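Local coordinates for methyltransferase domain-containing protein (Serratia marcescens, PDB 7CLF) that probably transfers a methyl group from S-adenosyl-L-methionine to a hydroxyl of a small-molecule substrate, working as a homodimer, at residues Pro155-Phe160 / Gly180-Ala185; Gln168-Leu173 / Gly236-His241; Ala273-Leu278 / Gly302-Ala307; Asn321-Lys326 / Leu333-Lys338. All blocks are in the same frame, centred on the assembly; numbering follows the deposited sequence.

Interaction 1. Residues Pro155-Phe160 / Gly180-Ala185; sequences PFIAGF and GSLPMA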
loop_
_atom_site.group_PDB
_atom_site.type_symbol
_atom_site.label_atom_id
_atom_site.label_comp_id
_atom_site.label_asym_id
_atom_site.label_seq_id
_atom_site.Cartn_x
_atom_site.Cartn_y
_atom_site.Cartn_z
ATOM N N PRO A 155 21.941 12.167 -6.231
ATOM C CA PRO A 155 22.169 13.505 -5.650
ATOM C C PRO A 155 23.160 13.532 -4.496
ATOM O O PRO A 155 23.973 14.463 -4.419
ATOM C CB PRO A 155 20.756 13.931 -5.210
ATOM C CG PRO A 155 19.854 13.172 -6.105
ATOM C CD PRO A 155 20.506 11.824 -6.184
ATOM N N PHE A 156 23.112 12.558 -3.581
ATOM C CA PHE A 156 24.145 12.457 -2.554
ATOM C C PHE A 156 25.541 12.424 -3.174
ATOM O O PHE A 156 26.427 13.194 -2.786
ATOM C CB PHE A 156 23.928 11.198 -1.702
ATOM C CG PHE A 156 25.165 10.747 -0.962
ATOM C CD1 PHE A 156 25.697 11.512 0.060
ATOM C CD2 PHE A 156 25.780 9.551 -1.280
ATOM C CE1 PHE A 156 26.825 11.102 0.738
ATOM C CE2 PHE A 156 26.923 9.134 -0.609
ATOM C CZ PHE A 156 27.447 9.909 0.399
ATOM N N ILE A 157 25.752 11.518 -4.132
ATOM C CA ILE A 157 27.081 11.340 -4.720
ATOM C C ILE A 157 27.564 12.646 -5.340
ATOM O O ILE A 157 28.691 13.092 -5.101
ATOM C CB ILE A 157 27.055 10.195 -5.750
ATOM C CG1 ILE A 157 26.917 8.855 -5.020
ATOM C CG2 ILE A 157 28.299 10.227 -6.651
ATOM C CD1 ILE A 157 26.498 7.716 -5.922
ATOM N N ALA A 158 26.696 13.296 -6.113
ATOM C CA ALA A 158 27.071 14.554 -6.745
ATOM C C ALA A 158 27.482 15.581 -5.704
ATOM O O ALA A 158 28.490 16.274 -5.874
ATOM C CB ALA A 158 25.919 15.076 -7.601
ATOM N N GLY A 159 26.742 15.660 -4.596
ATOM C CA GLY A 159 27.098 16.612 -3.562
ATOM C C GLY A 159 28.401 16.253 -2.878
ATOM O O GLY A 159 29.271 17.109 -2.702
ATOM N N PHE A 160 28.541 14.984 -2.472
ATOM C CA PHE A 160 29.763 14.512 -1.818
ATOM C C PHE A 160 31.000 14.840 -2.648
ATOM O O PHE A 160 31.977 15.388 -2.136
ATOM C CB PHE A 160 29.662 13.005 -1.579
ATOM C CG PHE A 160 30.638 12.457 -0.565
ATOM C CD1 PHE A 160 31.404 13.291 0.236
ATOM C CD2 PHE A 160 30.774 11.083 -0.410
ATOM C CE1 PHE A 160 32.299 12.754 1.176
ATOM C CE2 PHE A 160 31.656 10.539 0.518
ATOM C CZ PHE A 160 32.422 11.380 1.312
ATOM N N GLY A 180 28.469 0.983 -7.156
ATOM C CA GLY A 180 29.782 1.540 -7.397
ATOM C C GLY A 180 29.784 2.917 -8.002
ATOM O O GLY A 180 30.821 3.356 -8.513
ATOM N N SER A 181 28.651 3.622 -7.969
ATOM C CA SER A 181 28.588 4.910 -8.639
ATOM C C SER A 181 29.355 5.987 -7.883
ATOM O O SER A 181 29.714 7.007 -8.477
ATOM C CB SER A 181 27.130 5.319 -8.836
ATOM O OG SER A 181 26.403 5.084 -7.648
ATOM N N LEU A 182 29.626 5.774 -6.591
ATOM C CA LEU A 182 30.498 6.701 -5.866
ATOM C C LEU A 182 31.946 6.590 -6.336
ATOM O O LEU A 182 32.517 7.606 -6.763
ATOM C CB LEU A 182 30.385 6.461 -4.361
ATOM C CG LEU A 182 30.554 7.606 -3.378
ATOM C CD1 LEU A 182 30.425 7.056 -1.932
ATOM C CD2 LEU A 182 31.820 8.395 -3.600
ATOM N N PRO A 183 32.610 5.425 -6.233
ATOM C CA PRO A 183 33.972 5.338 -6.788
ATOM C C PRO A 183 34.046 5.779 -8.240
ATOM O O PRO A 183 35.044 6.394 -8.638
ATOM C CB PRO A 183 34.330 3.854 -6.625
ATOM C CG PRO A 183 33.485 3.379 -5.495
ATOM C CD PRO A 183 32.199 4.155 -5.601
ATOM N N MET A 184 33.006 5.497 -9.037
ATOM C CA MET A 184 33.003 5.918 -10.436
ATOM C C MET A 184 33.061 7.433 -10.546
ATOM O O MET A 184 33.849 7.982 -11.327
ATOM C CB MET A 184 31.768 5.377 -11.157
ATOM C CG MET A 184 31.918 3.953 -11.674
ATOM S SD MET A 184 30.579 3.450 -12.762
ATOM C CE MET A 184 29.291 3.054 -11.601
ATOM N N ALA A 185 32.218 8.127 -9.771
ATOM C CA ALA A 185 32.257 9.585 -9.751
ATOM C C ALA A 185 33.587 10.100 -9.210
ATOM O O ALA A 185 34.107 11.106 -9.700
ATOM C CB ALA A 185 31.092 10.132 -8.927
#
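The rings of Phe156 and Phe160 both receive Leu182, which splits its two methyls between them. Its CD1 lies 4.3 Å from CE2 of Phe156, and its CD2 comes just as near to CD2 of Phe160, each obliquely to the ring. Other neighbours complete the setting of the two rings: Arg331 makes a cation-pi contact with Phe156, while Phe166 meets Phe160 edge-to-face. Between the helices themselves stands Ile157, whose two branches divide the work. With CG1 anti to the carbonyl carbon (chi1 -71°), CD1 reaches the start of the second helix, 3.1 Å from OG of Ser181, a close approach of a methyl to a hydroxyl oxygen and not a polar bond. CG2 faces the next turn of that helix and packs against CB of Ala185 at 3.6 Å. The short helical segments approach to 9.9 Å between axes, their directions 32° apart. Gly180, at the N-cap with a positive phi, ends the glycine-rich loop characteristic of Rossmann-like methyltransferases. The nearest atoms of the Phe156 side chain and the bound S-adenosyl-L-homocysteine are about 5 Å apart. The helices are therefore held to each other by apolar contacts, while Arg331, the cationic partner of Phe156, binds S-adenosyl-L-homocysteine.

Interaction 2. Residues Gln168-Leu173 / Gly236-His241; sequences QHRAFL and GYDLIH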
loop_
_atom_site.group_PDB
_atom_site.type_symbol
_atom_site.label_atom_id
_atom_site.label_comp_id
_atom_site.label_asym_id
_atom_site.label_seq_id
_atom_site.Cartn_x
_atom_site.Cartn_y
_atom_site.Cartn_z
ATOM N N GLN A 168 42.960 14.843 -0.895
ATOM C CA GLN A 168 43.863 14.720 0.240
ATOM C C GLN A 168 44.192 13.275 0.600
ATOM O O GLN A 168 45.001 13.048 1.508
ATOM C CB GLN A 168 43.268 15.440 1.459
ATOM C CG GLN A 168 42.201 14.661 2.198
ATOM C CD GLN A 168 41.334 15.555 3.077
ATOM O OE1 GLN A 168 40.167 15.802 2.770
ATOM N NE2 GLN A 168 41.908 16.047 4.177
ATOM N N HIS A 169 43.609 12.292 -0.081
ATOM C CA HIS A 169 43.864 10.894 0.232
ATOM C C HIS A 169 44.540 10.212 -0.945
ATOM O O HIS A 169 44.339 10.586 -2.103
ATOM C CB HIS A 169 42.572 10.139 0.577
ATOM C CG HIS A 169 41.697 10.857 1.557
ATOM N ND1 HIS A 169 41.883 10.774 2.920
ATOM C CD2 HIS A 169 40.632 11.672 1.370
ATOM C CE1 HIS A 169 40.969 11.508 3.531
ATOM N NE2 HIS A 169 40.199 12.066 2.612
ATOM N N ARG A 170 45.329 9.193 -0.631
ATOM C CA ARG A 170 45.999 8.400 -1.649
ATOM C C ARG A 170 45.154 7.219 -2.107
ATOM O O ARG A 170 45.181 6.863 -3.292
ATOM C CB ARG A 170 47.348 7.910 -1.121
ATOM C CG ARG A 170 47.375 7.726 0.388
ATOM C CD ARG A 170 48.562 6.866 0.819
ATOM N NE ARG A 170 48.325 6.211 2.107
ATOM C CZ ARG A 170 47.724 5.032 2.248
ATOM N NH1 ARG A 170 47.302 4.368 1.182
ATOM N NH2 ARG A 170 47.551 4.511 3.460
ATOM N N ALA A 171 44.387 6.614 -1.200
ATOM C CA ALA A 171 43.587 5.445 -1.538
ATOM C C ALA A 171 42.251 5.506 -0.810
ATOM O O ALA A 171 42.178 5.931 0.348
ATOM C CB ALA A 171 44.328 4.147 -1.190
ATOM N N PHE A 172 41.195 5.078 -1.498
ATOM C CA PHE A 172 39.834 5.161 -0.984
ATOM C C PHE A 172 39.157 3.812 -1.149
ATOM O O PHE A 172 39.150 3.251 -2.248
ATOM C CB PHE A 172 39.043 6.242 -1.728
ATOM C CG PHE A 172 37.563 6.199 -1.479
ATOM C CD1 PHE A 172 37.046 6.533 -0.240
ATOM C CD2 PHE A 172 36.687 5.848 -2.492
ATOM C CE1 PHE A 172 35.665 6.520 -0.008
ATOM C CE2 PHE A 172 35.306 5.822 -2.271
ATOM C CZ PHE A 172 34.796 6.171 -1.034
ATOM N N LEU A 173 38.577 3.303 -0.071
ATOM C CA LEU A 173 37.805 2.066 -0.119
ATOM C C LEU A 173 36.341 2.375 0.179
ATOM O O LEU A 173 36.035 3.017 1.188
ATOM C CB LEU A 173 38.350 1.044 0.881
ATOM C CG LEU A 173 37.607 -0.265 1.147
ATOM C CD1 LEU A 173 37.691 -1.188 -0.050
ATOM C CD2 LEU A 173 38.180 -0.955 2.387
ATOM N N GLY A 236 45.994 -0.436 2.645
ATOM C CA GLY A 236 46.328 0.932 3.050
ATOM C C GLY A 236 45.294 1.938 2.583
ATOM O O GLY A 236 45.652 2.770 1.783
ATOM N N TYR A 237 44.068 1.880 3.087
ATOM C CA TYR A 237 43.077 2.891 2.643
ATOM C C TYR A 237 43.010 4.030 3.655
ATOM O O TYR A 237 42.557 3.796 4.743
ATOM C CB TYR A 237 41.747 2.216 2.329
ATOM C CG TYR A 237 41.899 1.146 1.292
ATOM C CD1 TYR A 237 42.031 1.467 -0.034
ATOM C CD2 TYR A 237 41.932 -0.182 1.645
ATOM C CE1 TYR A 237 42.204 0.498 -0.989
ATOM C CE2 TYR A 237 42.072 -1.169 0.696
ATOM C CZ TYR A 237 42.218 -0.819 -0.620
ATOM O OH TYR A 237 42.376 -1.767 -1.560
ATOM N N ASP A 238 43.455 5.227 3.271
ATOM C CA ASP A 238 43.477 6.384 4.202
ATOM C C ASP A 238 42.112 7.072 4.244
ATOM O O ASP A 238 41.963 7.984 5.012
ATOM C CB ASP A 238 44.653 7.316 3.954
ATOM C CG ASP A 238 44.576 7.992 2.611
ATOM O OD1 ASP A 238 44.577 7.303 1.661
ATOM O OD2 ASP A 238 44.555 9.191 2.576
ATOM N N LEU A 239 41.212 6.687 3.344
ATOM C CA LEU A 239 39.788 7.067 3.441
ATOM C C LEU A 239 38.901 5.840 3.188
ATOM O O LEU A 239 39.029 5.195 2.172
ATOM C CB LEU A 239 39.393 8.251 2.564
ATOM C CG LEU A 239 37.895 8.533 2.620
ATOM C CD1 LEU A 239 37.472 8.842 4.030
ATOM C CD2 LEU A 239 37.473 9.623 1.674
ATOM N N ILE A 240 38.032 5.555 4.133
ATOM C CA ILE A 240 37.078 4.462 3.993
ATOM C C ILE A 240 35.692 5.052 4.181
ATOM O O ILE A 240 35.487 5.892 5.063
ATOM C CB ILE A 240 37.352 3.332 5.011
ATOM C CG1 ILE A 240 38.744 2.744 4.768
ATOM C CG2 ILE A 240 36.310 2.230 4.927
ATOM C CD1 ILE A 240 39.199 1.829 5.864
ATOM N N HIS A 241 34.752 4.638 3.330
ATOM C CA HIS A 241 33.371 5.086 3.371
ATOM C C HIS A 241 32.459 3.882 3.500
ATOM O O HIS A 241 32.765 2.790 3.009
ATOM C CB HIS A 241 33.004 5.891 2.100
ATOM C CG HIS A 241 31.562 6.277 1.994
ATOM N ND1 HIS A 241 30.709 5.707 1.074
ATOM C CD2 HIS A 241 30.844 7.240 2.627
ATOM C CE1 HIS A 241 29.521 6.284 1.160
ATOM N NE2 HIS A 241 29.579 7.220 2.093
#
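Phe172 and Leu239 run alongside each other in the same direction on one face of two neighbouring parallel strands, CD1 of the ring 3.6 Å from CG of the leucine. These strands, 171-173 and 239-241, belong to the centre of the Rossmann-like sheet of class I methyltransferases, where the first and fourth strands in sequence are adjacent. A first torsion of 167° swings the Phe172 ring away from its own N and along the sheet, until its edge meets CB of His241, the residue that continues by hydrogen bonds to Asp174 and Ser274. On the face of Leu173 and Ile240, CB of Leu173 sits over the Tyr237 ring in a CH-pi contact, 3.9 Å from the centroid.

The backbones are joined in parallel register: Leu239 N donates to Ala171 O, Leu173 N to Leu239 O, and His241 N to Leu173 O. Where the strands begin, the pattern gives way to side-chain bonding. The His169 ring is covered on one face by Leu239 CB, centred above it at 3.5 Å from the centroid, while ND1 makes a weak bond to OD2 of Asp238 and NE2 bonds Tyr164. The Asp238 carboxylate also draws two weak bonds from Arg170 N, and its OD1 lies over a face of the Arg170 guanidinium, a long salt bridge in which no N-H points at the oxygen. A straighter bond to the carboxylate comes from Ala171 N, which reaches OD1 of Asp238 at 2.9 Å, with an N-H...O angle of 166° and the donor nearly along the C-O axis.

Interaction 3. Residues Ala273-Leu278 / Gly302-Ala307; sequences ASETPL and GIESSA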
loop_
_atom_site.group_PDB
_atom_site.type_symbol
_atom_site.label_atom_id
_atom_site.label_comp_id
_atom_site.label_asym_id
_atom_site.label_seq_id
_atom_site.Cartn_x
_atom_site.Cartn_y
_atom_site.Cartn_z
ATOM N N ALA A 273 30.831 7.438 7.460
ATOM C CA ALA A 273 29.586 6.740 7.197
ATOM C C ALA A 273 28.529 7.767 6.799
ATOM O O ALA A 273 28.476 8.868 7.359
ATOM C CB ALA A 273 29.139 5.915 8.413
ATOM N N SER A 274 27.718 7.427 5.800
ATOM C CA SER A 274 26.640 8.290 5.343
ATOM C C SER A 274 25.312 7.565 5.520
ATOM O O SER A 274 25.145 6.429 5.066
ATOM C CB SER A 274 26.832 8.730 3.883
ATOM O OG SER A 274 26.936 7.652 2.981
ATOM N N GLU A 275 24.380 8.227 6.191
ATOM C CA GLU A 275 23.082 7.653 6.499
ATOM C C GLU A 275 22.031 8.740 6.325
ATOM O O GLU A 275 22.351 9.901 6.063
ATOM C CB GLU A 275 23.065 7.072 7.921
ATOM C CG GLU A 275 24.003 5.894 8.114
ATOM C CD GLU A 275 23.370 4.587 7.671
ATOM O OE1 GLU A 275 22.230 4.306 8.093
ATOM O OE2 GLU A 275 23.995 3.843 6.899
ATOM N N THR A 276 20.762 8.356 6.451
ATOM C CA THR A 276 19.645 9.307 6.433
ATOM C C THR A 276 18.981 9.205 7.794
ATOM O O THR A 276 18.015 8.446 7.969
ATOM C CB THR A 276 18.643 9.028 5.311
ATOM O OG1 THR A 276 18.148 7.687 5.418
ATOM C CG2 THR A 276 19.279 9.233 3.952
ATOM N N PRO A 277 19.470 9.940 8.786
ATOM C CA PRO A 277 19.064 9.695 10.166
ATOM C C PRO A 277 17.706 10.299 10.496
ATOM O O PRO A 277 17.201 11.189 9.813
ATOM C CB PRO A 277 20.171 10.378 10.973
ATOM C CG PRO A 277 20.638 11.489 10.092
ATOM C CD PRO A 277 20.461 11.025 8.677
ATOM N N LEU A 278 17.121 9.796 11.581
ATOM C CA LEU A 278 15.971 10.484 12.145
ATOM C C LEU A 278 16.411 11.834 12.710
ATOM O O LEU A 278 17.582 12.040 13.053
ATOM C CB LEU A 278 15.316 9.642 13.241
ATOM C CG LEU A 278 14.727 8.301 12.810
ATOM C CD1 LEU A 278 14.522 7.465 14.049
ATOM C CD2 LEU A 278 13.411 8.505 12.070
ATOM N N GLY A 302 17.739 -4.349 11.205
ATOM C CA GLY A 302 17.915 -2.969 10.785
ATOM C C GLY A 302 16.919 -2.017 11.424
ATOM O O GLY A 302 15.823 -2.393 11.850
ATOM N N ILE A 303 17.327 -0.748 11.477
ATOM C CA ILE A 303 16.588 0.316 12.155
ATOM C C ILE A 303 17.195 1.646 11.710
ATOM O O ILE A 303 18.367 1.698 11.328
ATOM C CB ILE A 303 16.655 0.124 13.689
ATOM C CG1 ILE A 303 15.664 1.032 14.435
ATOM C CG2 ILE A 303 18.075 0.346 14.201
ATOM C CD1 ILE A 303 15.599 0.759 15.945
ATOM N N GLU A 304 16.419 2.730 11.713
ATOM C CA GLU A 304 17.030 4.039 11.525
ATOM C C GLU A 304 17.319 4.643 12.892
ATOM O O GLU A 304 16.681 4.300 13.884
ATOM C CB GLU A 304 16.153 4.992 10.705
ATOM C CG GLU A 304 15.732 4.481 9.316
ATOM C CD GLU A 304 16.888 4.348 8.316
ATOM O OE1 GLU A 304 17.826 5.180 8.337
ATOM O OE2 GLU A 304 16.842 3.397 7.500
ATOM N N SER A 305 18.291 5.547 12.933
ATOM C CA SER A 305 18.769 6.120 14.181
ATOM C C SER A 305 18.926 7.618 13.996
ATOM O O SER A 305 18.766 8.144 12.893
ATOM C CB SER A 305 20.082 5.453 14.603
ATOM O OG SER A 305 19.984 4.050 14.448
ATOM N N SER A 306 19.242 8.315 15.081
ATOM C CA SER A 306 19.519 9.740 14.992
ATOM C C SER A 306 21.008 9.971 14.733
ATOM O O SER A 306 21.825 9.048 14.775
ATOM C CB SER A 306 19.083 10.443 16.273
ATOM O OG SER A 306 19.934 10.048 17.331
ATOM N N ALA A 307 21.361 11.228 14.464
ATOM C CA ALA A 307 22.767 11.551 14.265
ATOM C C ALA A 307 23.558 11.343 15.549
ATOM O O ALA A 307 24.697 10.862 15.522
ATOM C CB ALA A 307 22.910 12.980 13.766
HETATM O O HOH W 1 20.125 5.824 6.944
HETATM O O HOH W 2 19.387 13.331 14.018
#
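Residues 275-278 run across 304-307 at nearly a right angle (92°), and where they meet Leu278 N donates to Ser305 O at 2.7 Å, from a position above the carbonyl plane. CB of Pro277 presses on the same oxygen at 3.3 Å, a carbon contact beside the polar one. The Leu278 side chain reaches Glu304, CG of the leucine 4.2 Å from CB of the glutamate, the two side chains crossing at about a right angle; Ile59 of the second subunit also packs on this leucine.

Glu304 folds back through a bend at chi2 (-68°), which brings its carboxylate toward the end of strand 270-275. OE1 stops 4.5 Å from OE1 of Glu275, and a shared water bridges the interval. The water accepts from Thr276 N at 2.7 Å and lies 2.8 Å from OE1 of Glu275 as from OE1 of Glu304, so it links the two carboxylates to the backbone. OG1 of Thr276 is bonded to Trp244. At the far end Ser306 is the N-cap of helix 307-316: its side chain caps a backbone N in the first turn, and its own N bonds Glu309 in return, consistent with a capping box.

Glu275 makes a weak hydrogen bond to His247, the predicted proton acceptor, and Glu304 packs against that histidine. This placing of two glutamates about a histidine is as in plant-type small-molecule O-methyltransferases, and is consistent with the same site here.

Interaction 4. Residues Asn321-Lys326 / Leu333-Lys338; sequences NARIMK and LIVGEK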
loop_
_atom_site.group_PDB
_atom_site.type_symbol
_atom_site.label_atom_id
_atom_site.label_comp_id
_atom_site.label_asym_id
_atom_site.label_seq_id
_atom_site.Cartn_x
_atom_site.Cartn_y
_atom_site.Cartn_z
ATOM N N ASN A 321 37.697 11.890 17.622
ATOM C CA ASN A 321 37.125 13.129 17.097
ATOM C C ASN A 321 35.880 12.883 16.255
ATOM O O ASN A 321 35.593 13.641 15.321
ATOM C CB ASN A 321 38.163 13.913 16.293
ATOM C CG ASN A 321 38.988 14.827 17.162
ATOM O OD1 ASN A 321 40.072 14.458 17.623
ATOM N ND2 ASN A 321 38.465 16.029 17.415
ATOM N N ALA A 322 35.136 11.827 16.580
ATOM C CA ALA A 322 33.896 11.534 15.875
ATOM C C ALA A 322 33.024 12.777 15.832
ATOM O O ALA A 322 32.865 13.466 16.841
ATOM C CB ALA A 322 33.160 10.383 16.562
ATOM N N ARG A 323 32.483 13.078 14.652
ATOM C CA ARG A 323 31.753 14.325 14.467
ATOM C C ARG A 323 30.850 14.218 13.245
ATOM O O ARG A 323 31.029 13.349 12.384
ATOM C CB ARG A 323 32.719 15.511 14.325
ATOM C CG ARG A 323 33.473 15.541 13.004
ATOM C CD ARG A 323 34.897 16.083 13.140
ATOM N NE ARG A 323 35.706 15.848 11.936
ATOM C CZ ARG A 323 36.739 15.009 11.876
ATOM N NH1 ARG A 323 37.417 14.853 10.746
ATOM N NH2 ARG A 323 37.106 14.325 12.948
ATOM N N ILE A 324 29.878 15.124 13.187
ATOM C CA ILE A 324 28.993 15.272 12.037
ATOM C C ILE A 324 29.630 16.246 11.056
ATOM O O ILE A 324 29.830 17.421 11.381
ATOM C CB ILE A 324 27.604 15.770 12.462
ATOM C CG1 ILE A 324 26.961 14.811 13.467
ATOM C CG2 ILE A 324 26.725 15.979 11.240
ATOM C CD1 ILE A 324 26.995 13.358 13.040
ATOM N N MET A 325 29.948 15.762 9.857
ATOM C CA MET A 325 30.520 16.628 8.831
ATOM C C MET A 325 29.559 17.768 8.504
ATOM O O MET A 325 28.336 17.585 8.475
ATOM C CB MET A 325 30.835 15.825 7.564
ATOM C CG MET A 325 32.164 15.065 7.592
ATOM S SD MET A 325 32.759 14.550 5.955
ATOM C CE MET A 325 32.202 15.938 4.959
ATOM N N LYS A 326 30.117 18.961 8.274
ATOM C CA LYS A 326 29.309 20.148 7.972
ATOM C C LYS A 326 29.180 20.256 6.459
ATOM O O LYS A 326 29.879 21.018 5.788
ATOM C CB LYS A 326 29.927 21.399 8.582
ATOM C CG LYS A 326 30.364 21.232 10.033
ATOM C CD LYS A 326 29.239 21.568 11.003
ATOM C CE LYS A 326 29.763 21.643 12.431
ATOM N NZ LYS A 326 30.941 22.556 12.546
ATOM N N LEU A 333 26.752 12.827 7.166
ATOM C CA LEU A 333 28.042 12.142 7.154
ATOM C C LEU A 333 28.627 12.154 8.560
ATOM O O LEU A 333 28.825 13.227 9.143
ATOM C CB LEU A 333 29.044 12.797 6.197
ATOM C CG LEU A 333 28.801 12.901 4.700
ATOM C CD1 LEU A 333 30.107 13.087 3.959
ATOM C CD2 LEU A 333 28.141 11.686 4.229
ATOM N N ILE A 334 28.932 10.975 9.087
ATOM C CA ILE A 334 29.599 10.842 10.374
ATOM C C ILE A 334 31.028 10.409 10.103
ATOM O O ILE A 334 31.264 9.481 9.319
ATOM C CB ILE A 334 28.884 9.843 11.303
ATOM C CG1 ILE A 334 27.395 10.178 11.414
ATOM C CG2 ILE A 334 29.517 9.861 12.684
ATOM C CD1 ILE A 334 26.508 9.243 10.633
ATOM N N VAL A 335 31.979 11.077 10.747
ATOM C CA VAL A 335 33.383 10.929 10.395
ATOM C C VAL A 335 34.208 10.804 11.667
ATOM O O VAL A 335 33.915 11.446 12.682
ATOM C CB VAL A 335 33.856 12.109 9.521
ATOM C CG1 VAL A 335 33.675 13.403 10.255
ATOM C CG2 VAL A 335 35.313 11.918 9.083
ATOM N N GLY A 336 35.225 9.944 11.614
ATOM C CA GLY A 336 36.175 9.766 12.691
ATOM C C GLY A 336 37.511 9.336 12.122
ATOM O O GLY A 336 37.643 9.080 10.924
ATOM N N GLU A 337 38.512 9.262 12.997
ATOM C CA GLU A 337 39.871 8.939 12.597
ATOM C C GLU A 337 40.452 7.900 13.542
ATOM O O GLU A 337 39.978 7.719 14.668
ATOM C CB GLU A 337 40.764 10.189 12.572
ATOM C CG GLU A 337 40.600 11.052 11.327
ATOM C CD GLU A 337 39.651 12.209 11.542
ATOM O OE1 GLU A 337 39.311 12.477 12.715
ATOM O OE2 GLU A 337 39.241 12.843 10.543
ATOM N N LYS A 338 41.489 7.212 13.071
ATOM C CA LYS A 338 42.164 6.198 13.879
ATOM C C LYS A 338 43.459 6.745 14.478
ATOM O O LYS A 338 44.196 7.482 13.818
ATOM C CB LYS A 338 42.455 4.950 13.039
ATOM C CG LYS A 338 43.196 3.853 13.767
ATOM C CD LYS A 338 43.142 2.557 12.981
ATOM C CE LYS A 338 43.785 1.396 13.747
ATOM N NZ LYS A 338 43.597 0.084 13.034
#
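Met325, Leu333 and Val335 make the tight part of this contact. CG of Met325 is pressed to 3.5 Å from CG1 of Val335, closer than usual for two carbons, and a bend at chi3 (35°) brings the thioether across Leu333 at a slant, SD of Met325 3.6 Å from CD1 of the leucine. Leu333 and Val335 are buried, backed by Ile272 of the next strand, with Phe156 and Phe160 also packing on Leu333. The other face, that of Ile324 and Ile334, has one pairing: the two run side by side and touch through CD1 of the first and CG1 of the second.

Backbone bonds tie the pair as an antiparallel beta hairpin. Arg323 and Val335 exchange N-H...O bonds in both directions, and Met325 N donates to Leu333 O. The hairpin closes one edge of the methyltransferase sheet, with strand 332-337 inserted antiparallel between 270-275 and 322-324, a hallmark of the class I fold.

Toward the more open end, around the exposed Asn321, charge joins in. The Arg323 guanidinium takes Glu337 end-on: NH1 lies 2.7 Å from OE2, NH2 lies 2.9 Å from OE1, each oxygen using its syn lone pair, the planes only 16° apart. NH2 also bonds Asn321 O from above the carbonyl plane, and one guanidinium face rests on CG1 of Val335. OE2 of Glu337 has a second cationic partner in Arg270.

How the interactions relate
The four contacts share one Rossmann-like domain, and the sheet connects three of them. Interactions 3 and 4 join along adjacent strands, Ala273 O accepting from Ile334 N at 2.8 Å. Interaction 2 meets interaction 3 through His241 NE2 and Ser274 OG, also 2.8 Å apart, a probable hydrogen bond, although their centres are about 23 Å apart. The helices of interaction 1 cover this junction: CD1 of Leu182 comes to 3.3 Å from ND1 of His241, and CE1 of Phe160 to 3.6 Å from CD1 of Leu333. Around the cofactor, the side chains of Phe156 and His241 come within about 5 Å of S-adenosyl-L-homocysteine (nearest atoms), that of Glu275 within about 8 Å, beside the predicted base His247.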